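Long-range contacts in arsenite methyltransferase (Chlamydomonas reinhardtii, PDB 5EVJ), which probably methylates trivalent arsenic, taken as its glutathione conjugate, with S-adenosylmethionine as methyl donor, yielding mono-, di- and trimethylated arsenicals: residues 66-71 against 94-99; 126-131 against 141-146; 284-289 against 345-350. The protein carries 15 engineered substitutions. All coordinates share one frame; numbering follows the deposited sequence.

Interaction 1: residues 66-71 against 94-99; sequences EVKEKF and SGRDAY. Engineered in segment 94-99: Ala-98 (natural residue Cys).
Val-67 and Lys-68 of helix 65-69 lie beside Ser-94 and Arg-96, where the chain enters helix 96-104, with the CA atoms of Val-67 and Ser-94 5.4 Å apart. Ser-94 OG, set between its backbone N and carbonyl carbon (chi1 59°), donates to Val-67 O over 2.6 Å, in the plane of that carbonyl. Gly-95, at the N-cap, has a positive phi (117°) at which a side chain would press on the preceding carbonyl O, consistent with a glycine-rich Rossmann-type turn. Val-67 CG1 sits squarely over the Tyr-99 ring, 4.1 Å from its centroid, a CH-pi contact. Phe-71 lays one face of its ring against Arg-96: CB of Arg-96 is 3.7 Å from the Phe-71 centroid, and CD2 of Phe-71 lies 3.4 Å from Arg-96 CZ. The ring and guanidinium planes are 55° apart, too steep for a stack. NH1 of Arg-96 is held by Gly-75 O and by Asp-97 OD1 at 3.1 Å, a salt bridge on the syn side of the carboxylate, somewhat out of its plane; Asn-169 of strand 163-169 takes Asp-97 OD2. Helix 118-126 flanks the contact through Val-123, on Val-67, and Ala-124 O, bonded to Tyr-99 OH; strand 143-147 touches Tyr-99 with Phe-145.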
loop_
_atom_site.group_PDB
_atom_site.type_symbol
_atom_site.label_atom_id
_atom_site.label_comp_id
_atom_site.label_asym_id
_atom_site.label_seq_id
_atom_site.Cartn_x
_atom_site.Cartn_y
_atom_site.Cartn_z
ATOM N N GLU A 66 -0.196 -5.274 -23.692
ATOM C CA GLU A 66 -1.411 -6.020 -23.411
ATOM C C GLU A 66 -1.563 -6.185 -21.901
ATOM O O GLU A 66 -2.673 -6.273 -21.382
ATOM C CB GLU A 66 -1.352 -7.404 -24.064
ATOM C CG GLU A 66 -2.711 -8.090 -24.037
ATOM C CD GLU A 66 -2.645 -9.611 -24.054
ATOM O OE1 GLU A 66 -1.584 -10.190 -23.714
ATOM O OE2 GLU A 66 -3.671 -10.233 -24.399
ATOM N N VAL A 67 -0.437 -6.295 -21.202
ATOM C CA VAL A 67 -0.485 -6.447 -19.767
ATOM C C VAL A 67 -1.075 -5.178 -19.106
ATOM O O VAL A 67 -1.900 -5.291 -18.153
ATOM C CB VAL A 67 0.891 -6.842 -19.196
ATOM C CG1 VAL A 67 0.902 -6.600 -17.706
ATOM C CG2 VAL A 67 1.162 -8.319 -19.477
ATOM N N LYS A 68 -0.672 -4.010 -19.638
ATOM C CA LYS A 68 -1.220 -2.679 -19.270
ATOM C C LYS A 68 -2.651 -2.403 -19.768
ATOM O O LYS A 68 -3.553 -2.096 -18.968
ATOM C CB LYS A 68 -0.373 -1.546 -19.834
ATOM C CG LYS A 68 0.926 -1.267 -19.107
ATOM C CD LYS A 68 1.695 -0.099 -19.767
ATOM C CE LYS A 68 2.390 -0.511 -21.071
ATOM N NZ LYS A 68 3.177 0.648 -21.556
ATOM N N GLU A 69 -2.862 -2.461 -21.082
ATOM C CA GLU A 69 -4.200 -2.170 -21.610
ATOM C C GLU A 69 -5.323 -2.896 -20.867
ATOM O O GLU A 69 -6.444 -2.399 -20.794
ATOM C CB GLU A 69 -4.285 -2.510 -23.079
ATOM C CG GLU A 69 -3.832 -1.385 -23.989
ATOM C CD GLU A 69 -3.804 -1.824 -25.440
ATOM O OE1 GLU A 69 -3.687 -3.049 -25.707
ATOM O OE2 GLU A 69 -3.900 -0.940 -26.310
ATOM N N LYS A 70 -5.018 -4.063 -20.305
ATOM C CA LYS A 70 -6.040 -4.870 -19.627
ATOM C C LYS A 70 -6.092 -4.679 -18.098
ATOM O O LYS A 70 -6.547 -5.552 -17.385
ATOM C CB LYS A 70 -5.899 -6.371 -20.001
ATOM C CG LYS A 70 -6.050 -6.663 -21.495
ATOM C CD LYS A 70 -6.351 -8.118 -21.804
ATOM C CE LYS A 70 -6.463 -8.339 -23.314
ATOM N NZ LYS A 70 -6.478 -9.785 -23.666
ATOM N N PHE A 71 -5.648 -3.539 -17.581
ATOM C CA PHE A 71 -5.473 -3.470 -16.134
ATOM C C PHE A 71 -6.559 -2.763 -15.308
ATOM O O PHE A 71 -7.167 -3.402 -14.438
ATOM C CB PHE A 71 -4.069 -3.031 -15.755
ATOM C CG PHE A 71 -3.781 -3.179 -14.295
ATOM C CD1 PHE A 71 -3.756 -4.443 -13.703
ATOM C CD2 PHE A 71 -3.557 -2.045 -13.492
ATOM C CE1 PHE A 71 -3.518 -4.579 -12.337
ATOM C CE2 PHE A 71 -3.307 -2.182 -12.138
ATOM C CZ PHE A 71 -3.273 -3.452 -11.567
ATOM N N SER A 94 -4.249 -8.474 -14.879
ATOM C CA SER A 94 -3.416 -8.839 -15.960
ATOM C C SER A 94 -1.920 -8.608 -15.705
ATOM O O SER A 94 -1.100 -8.983 -16.562
ATOM C CB SER A 94 -3.840 -7.968 -17.152
ATOM O OG SER A 94 -3.710 -6.598 -16.844
ATOM N N GLY A 95 -1.580 -7.893 -14.621
ATOM C CA GLY A 95 -0.233 -7.975 -14.008
ATOM C C GLY A 95 0.579 -6.675 -14.027
ATOM O O GLY A 95 1.734 -6.665 -13.585
ATOM N N ARG A 96 -0.013 -5.579 -14.514
ATOM C CA ARG A 96 0.681 -4.280 -14.605
ATOM C C ARG A 96 1.518 -4.066 -13.312
ATOM O O ARG A 96 2.740 -3.985 -13.370
ATOM C CB ARG A 96 -0.373 -3.137 -14.836
ATOM C CG ARG A 96 0.069 -1.780 -15.451
ATOM C CD ARG A 96 -0.072 -0.591 -14.509
ATOM N NE ARG A 96 -1.229 0.275 -14.762
ATOM C CZ ARG A 96 -1.913 0.948 -13.829
ATOM N NH1 ARG A 96 -1.598 0.850 -12.540
ATOM N NH2 ARG A 96 -2.945 1.704 -14.187
ATOM N N ASP A 97 0.861 -4.052 -12.145
ATOM C CA ASP A 97 1.543 -3.650 -10.888
ATOM C C ASP A 97 2.576 -4.717 -10.478
ATOM O O ASP A 97 3.638 -4.392 -9.959
ATOM C CB ASP A 97 0.545 -3.304 -9.707
ATOM C CG ASP A 97 -0.270 -1.992 -9.957
ATOM O OD1 ASP A 97 0.120 -1.153 -10.823
ATOM O OD2 ASP A 97 -1.299 -1.775 -9.272
ATOM N N ALA A 98 2.273 -5.973 -10.746
ATOM C CA ALA A 98 3.230 -7.040 -10.413
ATOM C C ALA A 98 4.458 -6.948 -11.318
ATOM O O ALA A 98 5.592 -7.212 -10.875
ATOM C CB ALA A 98 2.562 -8.396 -10.508
ATOM N N TYR A 99 4.252 -6.507 -12.572
ATOM C CA TYR A 99 5.381 -6.400 -13.501
ATOM C C TYR A 99 6.263 -5.271 -13.076
ATOM O O TYR A 99 7.472 -5.392 -13.031
ATOM C CB TYR A 99 4.882 -6.158 -14.923
ATOM C CG TYR A 99 4.552 -7.448 -15.686
ATOM C CD1 TYR A 99 3.798 -8.465 -15.091
ATOM C CD2 TYR A 99 4.986 -7.653 -17.006
ATOM C CE1 TYR A 99 3.478 -9.646 -15.767
ATOM C CE2 TYR A 99 4.638 -8.844 -17.704
ATOM C CZ TYR A 99 3.919 -9.838 -17.066
ATOM O OH TYR A 99 3.578 -11.011 -17.712
#

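Interaction 2: residues 126-131 against 141-146; sequences SHADAY and SNMTFI
Met-143 reaches from the start of strand 143-147 to the first turn of helix 128-135, and its CE does most of the apolar touching. The methyl meets the rim of the Tyr-131 ring near the ring plane, 3.6 Å from Tyr-131 CD2, and the two side chains cross at about a right angle. A bend at the last torsion of the methionine (chi3 -95°) turns CE off the extended line of the chain. The same CE stands 4.4 Å from Ala-128 CB, a looser touch.

The backbones come nearest at Asp-129 and Ser-141, CA to CA 5.3 Å, and here carbon meets oxygen in van der Waals contact: Ala-128 CB lies 3.9 Å from Ser-141 OG, and Asp-129 OD1 lies 3.9 Å from Ser-141 CB.

No hydrogen bond crosses between the segments, but two within them set their shape. Ser-141 OG accepts from Met-143 N at 3.0 Å, an ST turn that shapes the entry to the strand, and Tyr-131 N bonds to His-127 O at 3.2 Å as the helix begins.

Strand 143-147 forms an edge of the seven-stranded sheet, pairing in parallel with 110-115, and helix 128-135 belongs to the beta-alpha-beta crossover between these two strands. Helix 96-104 packs alongside: its Tyr-99 and Ala-102 touch Met-143, and the carbonyl of Tyr-99 receives Tyr-131 OH.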
loop_
_atom_site.group_PDB
_atom_site.type_symbol
_atom_site.label_atom_id
_atom_site.label_comp_id
_atom_site.label_asym_id
_atom_site.label_seq_id
_atom_site.Cartn_x
_atom_site.Cartn_y
_atom_site.Cartn_z
ATOM N N SER A 126 1.437 -15.473 -19.378
ATOM C CA SER A 126 1.982 -15.711 -20.732
ATOM C C SER A 126 3.060 -14.715 -21.079
ATOM O O SER A 126 3.935 -15.002 -21.882
ATOM C CB SER A 126 0.917 -15.717 -21.840
ATOM O OG SER A 126 0.293 -14.463 -21.940
ATOM N N HIS A 127 3.035 -13.554 -20.455
ATOM C CA HIS A 127 4.054 -12.585 -20.810
ATOM C C HIS A 127 5.236 -12.590 -19.886
ATOM O O HIS A 127 6.229 -11.910 -20.151
ATOM C CB HIS A 127 3.447 -11.192 -20.960
ATOM C CG HIS A 127 2.541 -11.078 -22.140
ATOM N ND1 HIS A 127 1.250 -11.567 -22.128
ATOM C CD2 HIS A 127 2.748 -10.569 -23.383
ATOM C CE1 HIS A 127 0.691 -11.330 -23.303
ATOM N NE2 HIS A 127 1.573 -10.715 -24.074
ATOM N N ALA A 128 5.173 -13.390 -18.832
ATOM C CA ALA A 128 6.201 -13.275 -17.783
ATOM C C ALA A 128 7.635 -13.470 -18.258
ATOM O O ALA A 128 8.487 -12.581 -18.036
ATOM C CB ALA A 128 5.902 -14.188 -16.596
ATOM N N ASP A 129 7.922 -14.620 -18.882
ATOM C CA ASP A 129 9.310 -15.022 -19.087
ATOM C C ASP A 129 9.996 -14.031 -19.968
ATOM O O ASP A 129 11.145 -13.551 -19.674
ATOM C CB ASP A 129 9.431 -16.443 -19.657
ATOM C CG ASP A 129 8.920 -17.530 -18.672
ATOM O OD1 ASP A 129 9.186 -17.454 -17.444
ATOM O OD2 ASP A 129 8.252 -18.483 -19.136
ATOM N N ALA A 130 9.289 -13.715 -21.055
ATOM C CA ALA A 130 9.838 -12.845 -22.094
ATOM C C ALA A 130 10.129 -11.438 -21.515
ATOM O O ALA A 130 11.141 -10.800 -21.848
ATOM C CB ALA A 130 8.868 -12.767 -23.280
ATOM N N TYR A 131 9.243 -10.965 -20.633
ATOM C CA TYR A 131 9.436 -9.669 -19.976
ATOM C C TYR A 131 10.680 -9.695 -19.101
ATOM O O TYR A 131 11.616 -8.802 -19.164
ATOM C CB TYR A 131 8.153 -9.325 -19.207
ATOM C CG TYR A 131 8.295 -8.191 -18.211
ATOM C CD1 TYR A 131 8.367 -6.857 -18.646
ATOM C CD2 TYR A 131 8.361 -8.456 -16.809
ATOM C CE1 TYR A 131 8.501 -5.825 -17.719
ATOM C CE2 TYR A 131 8.472 -7.413 -15.880
ATOM C CZ TYR A 131 8.541 -6.113 -16.336
ATOM O OH TYR A 131 8.692 -5.097 -15.443
ATOM N N SER A 141 11.894 -15.219 -14.774
ATOM C CA SER A 141 10.843 -14.473 -14.054
ATOM C C SER A 141 10.974 -14.655 -12.532
ATOM O O SER A 141 11.193 -15.785 -12.041
ATOM C CB SER A 141 9.488 -14.949 -14.528
ATOM O OG SER A 141 8.463 -14.450 -13.713
ATOM N N ASN A 142 10.917 -13.551 -11.785
ATOM C CA ASN A 142 10.800 -13.667 -10.336
ATOM C C ASN A 142 9.290 -13.493 -9.905
ATOM O O ASN A 142 9.014 -13.187 -8.765
ATOM C CB ASN A 142 11.735 -12.680 -9.675
ATOM C CG ASN A 142 11.477 -11.184 -10.084
ATOM O OD1 ASN A 142 10.717 -10.878 -11.014
ATOM N ND2 ASN A 142 12.084 -10.240 -9.323
ATOM N N MET A 143 8.341 -13.751 -10.813
ATOM C CA MET A 143 6.889 -13.676 -10.558
ATOM C C MET A 143 6.181 -15.041 -10.522
ATOM O O MET A 143 6.517 -15.935 -11.245
ATOM C CB MET A 143 6.202 -12.799 -11.611
ATOM C CG MET A 143 6.780 -11.400 -11.690
ATOM S SD MET A 143 5.957 -10.299 -12.914
ATOM C CE MET A 143 7.121 -10.628 -14.229
ATOM N N THR A 144 5.156 -15.139 -9.698
ATOM C CA THR A 144 4.337 -16.292 -9.503
ATOM C C THR A 144 2.954 -15.682 -9.462
ATOM O O THR A 144 2.671 -14.772 -8.658
ATOM C CB THR A 144 4.618 -16.988 -8.146
ATOM O OG1 THR A 144 6.029 -17.259 -7.993
ATOM C CG2 THR A 144 3.813 -18.309 -7.979
ATOM N N PHE A 145 2.097 -16.127 -10.370
ATOM C CA PHE A 145 0.712 -15.739 -10.329
ATOM C C PHE A 145 -0.112 -16.913 -9.906
ATOM O O PHE A 145 0.042 -17.964 -10.449
ATOM C CB PHE A 145 0.320 -15.293 -11.706
ATOM C CG PHE A 145 1.024 -14.044 -12.115
ATOM C CD1 PHE A 145 0.632 -12.794 -11.565
ATOM C CD2 PHE A 145 2.089 -14.097 -12.978
ATOM C CE1 PHE A 145 1.309 -11.643 -11.909
ATOM C CE2 PHE A 145 2.769 -12.948 -13.339
ATOM C CZ PHE A 145 2.363 -11.713 -12.828
ATOM N N ILE A 146 -0.966 -16.753 -8.900
ATOM C CA ILE A 146 -1.847 -17.850 -8.527
ATOM C C ILE A 146 -3.291 -17.397 -8.498
ATOM O O ILE A 146 -3.583 -16.205 -8.344
ATOM C CB ILE A 146 -1.440 -18.525 -7.195
ATOM C CG1 ILE A 146 -1.657 -17.609 -6.008
ATOM C CG2 ILE A 146 0.034 -18.922 -7.212
ATOM C CD1 ILE A 146 -0.641 -17.875 -4.929
#

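Interaction 3: residues 284-289 against 345-350; sequences AEDYGQ and VHYGQF. Engineered in segment 284-289: Ala-284 (natural residue Cys).
Asp-286 is tied to the facing segment through both its backbone polar atoms: its O accepts from Tyr-347 N at 2.8 Å, nearly along the C=O axis, and its N donates to Gly-348 O, also at 2.8 Å. Two residue pairs along, beyond Glu-285 and Gln-349, Phe-350 N reaches Ala-284 O over 3.0 Å; the hydrogen points straight at the oxygen (173°), but the donor stands above the carbonyl plane. These bonds join 285-286 and 348-349 into a short, weakly bonded antiparallel pair, separate from the seven-stranded sheet, with Glu-285 and Gln-349 a non-hydrogen-bonded pair. From Asp-286 itself the chain bends in an Asx turn, OD1 taking Gly-288 N at 2.8 Å. Glu-285 folds back at chi2 (-66°), which carries OE1 to the rim of the His-346 ring, 3.1 Å from CE1. At the adjacent ring atom, Tyr-287 CE1 comes to 3.5 Å from His-346 ND1; the rings meet obliquely, planes 54° apart. Tyr-287 OH is hydrogen-bonded to Glu-281 OE1. The Tyr-347 ring turns an edge to the turn's backbone, with CE2 3.4 Å from Tyr-287 O. Engineered Ala-284 touches Phe-350 through their CB atoms, and Ala-321 packs on both.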
loop_
_atom_site.group_PDB
_atom_site.type_symbol
_atom_site.label_atom_id
_atom_site.label_comp_id
_atom_site.label_asym_id
_atom_site.label_seq_id
_atom_site.Cartn_x
_atom_site.Cartn_y
_atom_site.Cartn_z
ATOM N N ALA A 284 0.390 9.408 18.745
ATOM C CA ALA A 284 1.767 9.791 18.664
ATOM C C ALA A 284 2.280 9.938 20.097
ATOM O O ALA A 284 1.812 10.821 20.825
ATOM C CB ALA A 284 1.849 11.152 17.903
ATOM N N GLU A 285 3.222 9.080 20.516
ATOM C CA GLU A 285 3.720 9.025 21.881
ATOM C C GLU A 285 5.167 9.433 21.841
ATOM O O GLU A 285 5.915 9.074 20.908
ATOM C CB GLU A 285 3.676 7.586 22.458
ATOM C CG GLU A 285 2.266 7.002 22.633
ATOM C CD GLU A 285 1.432 7.749 23.701
ATOM O OE1 GLU A 285 1.971 8.693 24.372
ATOM O OE2 GLU A 285 0.229 7.405 23.894
ATOM N N ASP A 286 5.613 10.110 22.891
ATOM C CA ASP A 286 6.913 10.781 22.825
ATOM C C ASP A 286 7.977 9.984 23.554
ATOM O O ASP A 286 7.983 9.987 24.758
ATOM C CB ASP A 286 6.789 12.160 23.497
ATOM C CG ASP A 286 8.054 13.090 23.242
ATOM O OD1 ASP A 286 9.142 12.576 22.782
ATOM O OD2 ASP A 286 7.896 14.342 23.459
ATOM N N TYR A 287 8.905 9.355 22.861
ATOM C CA TYR A 287 10.017 8.719 23.552
ATOM C C TYR A 287 11.346 9.488 23.332
ATOM O O TYR A 287 12.427 8.962 23.638
ATOM C CB TYR A 287 10.149 7.250 23.099
ATOM C CG TYR A 287 8.904 6.466 23.314
ATOM C CD1 TYR A 287 8.593 5.966 24.560
ATOM C CD2 TYR A 287 8.007 6.240 22.265
ATOM C CE1 TYR A 287 7.411 5.255 24.770
ATOM C CE2 TYR A 287 6.855 5.531 22.458
ATOM C CZ TYR A 287 6.554 5.062 23.732
ATOM O OH TYR A 287 5.407 4.348 23.949
ATOM N N GLY A 288 11.260 10.733 22.860
ATOM C CA GLY A 288 12.459 11.537 22.609
ATOM C C GLY A 288 13.410 11.021 21.521
ATOM O O GLY A 288 14.645 11.302 21.570
ATOM N N GLN A 289 12.862 10.281 20.541
ATOM C CA GLN A 289 13.693 9.773 19.494
ATOM C C GLN A 289 13.924 10.806 18.389
ATOM O O GLN A 289 13.089 11.722 18.159
ATOM C CB GLN A 289 13.121 8.474 18.926
ATOM C CG GLN A 289 13.044 7.321 19.913
ATOM C CD GLN A 289 11.922 6.356 19.503
ATOM O OE1 GLN A 289 10.751 6.735 19.401
ATOM N NE2 GLN A 289 12.302 5.156 19.156
ATOM N N VAL A 345 12.338 5.538 28.042
ATOM C CA VAL A 345 11.764 6.576 28.854
ATOM C C VAL A 345 10.702 7.187 28.046
ATOM O O VAL A 345 10.953 7.601 26.922
ATOM C CB VAL A 345 12.767 7.707 29.313
ATOM C CG1 VAL A 345 11.980 8.753 30.117
ATOM C CG2 VAL A 345 13.971 7.143 30.138
ATOM N N HIS A 346 9.512 7.250 28.647
ATOM C CA HIS A 346 8.356 7.876 28.003
ATOM C C HIS A 346 8.186 9.305 28.510
ATOM O O HIS A 346 8.227 9.572 29.748
ATOM C CB HIS A 346 7.111 6.987 28.292
ATOM C CG HIS A 346 5.813 7.545 27.819
ATOM N ND1 HIS A 346 5.470 7.615 26.488
ATOM C CD2 HIS A 346 4.751 8.011 28.503
ATOM C CE1 HIS A 346 4.266 8.156 26.363
ATOM N NE2 HIS A 346 3.815 8.400 27.580
ATOM N N TYR A 347 7.929 10.212 27.576
ATOM C CA TYR A 347 7.865 11.638 27.912
ATOM C C TYR A 347 6.488 12.221 27.859
ATOM O O TYR A 347 6.289 13.378 28.261
ATOM C CB TYR A 347 8.800 12.497 26.981
ATOM C CG TYR A 347 10.263 12.144 27.163
ATOM C CD1 TYR A 347 11.035 12.732 28.173
ATOM C CD2 TYR A 347 10.859 11.186 26.341
ATOM C CE1 TYR A 347 12.375 12.363 28.343
ATOM C CE2 TYR A 347 12.186 10.792 26.495
ATOM C CZ TYR A 347 12.947 11.372 27.483
ATOM O OH TYR A 347 14.253 10.938 27.594
ATOM N N GLY A 348 5.524 11.475 27.301
ATOM C CA GLY A 348 4.216 12.081 27.221
ATOM C C GLY A 348 3.733 11.996 25.818
ATOM O O GLY A 348 4.298 11.293 24.998
ATOM N N GLN A 349 2.624 12.646 25.552
ATOM C CA GLN A 349 2.140 12.608 24.243
ATOM C C GLN A 349 2.963 13.558 23.326
ATOM O O GLN A 349 3.303 14.666 23.725
ATOM C CB GLN A 349 0.690 13.030 24.281
ATOM C CG GLN A 349 0.001 12.907 22.918
ATOM C CD GLN A 349 -1.420 13.354 23.025
ATOM O OE1 GLN A 349 -1.999 13.463 24.172
ATOM N NE2 GLN A 349 -2.022 13.618 21.890
ATOM N N PHE A 350 3.249 13.138 22.090
ATOM C CA PHE A 350 4.198 13.866 21.270
ATOM C C PHE A 350 3.482 15.016 20.623
ATOM O O PHE A 350 2.385 14.822 20.108
ATOM C CB PHE A 350 4.793 12.891 20.263
ATOM C CG PHE A 350 5.610 13.541 19.200
ATOM C CD1 PHE A 350 6.927 13.779 19.396
ATOM C CD2 PHE A 350 5.035 13.912 18.000
ATOM C CE1 PHE A 350 7.693 14.347 18.412
ATOM C CE2 PHE A 350 5.799 14.474 17.000
ATOM C CZ PHE A 350 7.141 14.672 17.207
#

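The three contacts follow one another along the chain, each closing before the next opens. Interactions 1 and 2 are neighbours, centres 11 Å apart, and meet directly: Tyr-99 of interaction 1 reaches over to interaction 2 and packs on helix 128-135. Together they pack helices 65-69, 96-104 and 128-135 beside the edge strand 143-147 of the seven-stranded sheet, whose strand order 3-2-1-4-5-7-6 is that of the Rossmann-like AdoMet methyltransferases. Interaction 3 lies across the chain's centre, about 44 Å from interaction 1 and 46 Å from interaction 2 between centres. It joins parts of the chain separated by 55 residues, after the seven-stranded sheet is complete, as a surface pairing away from it.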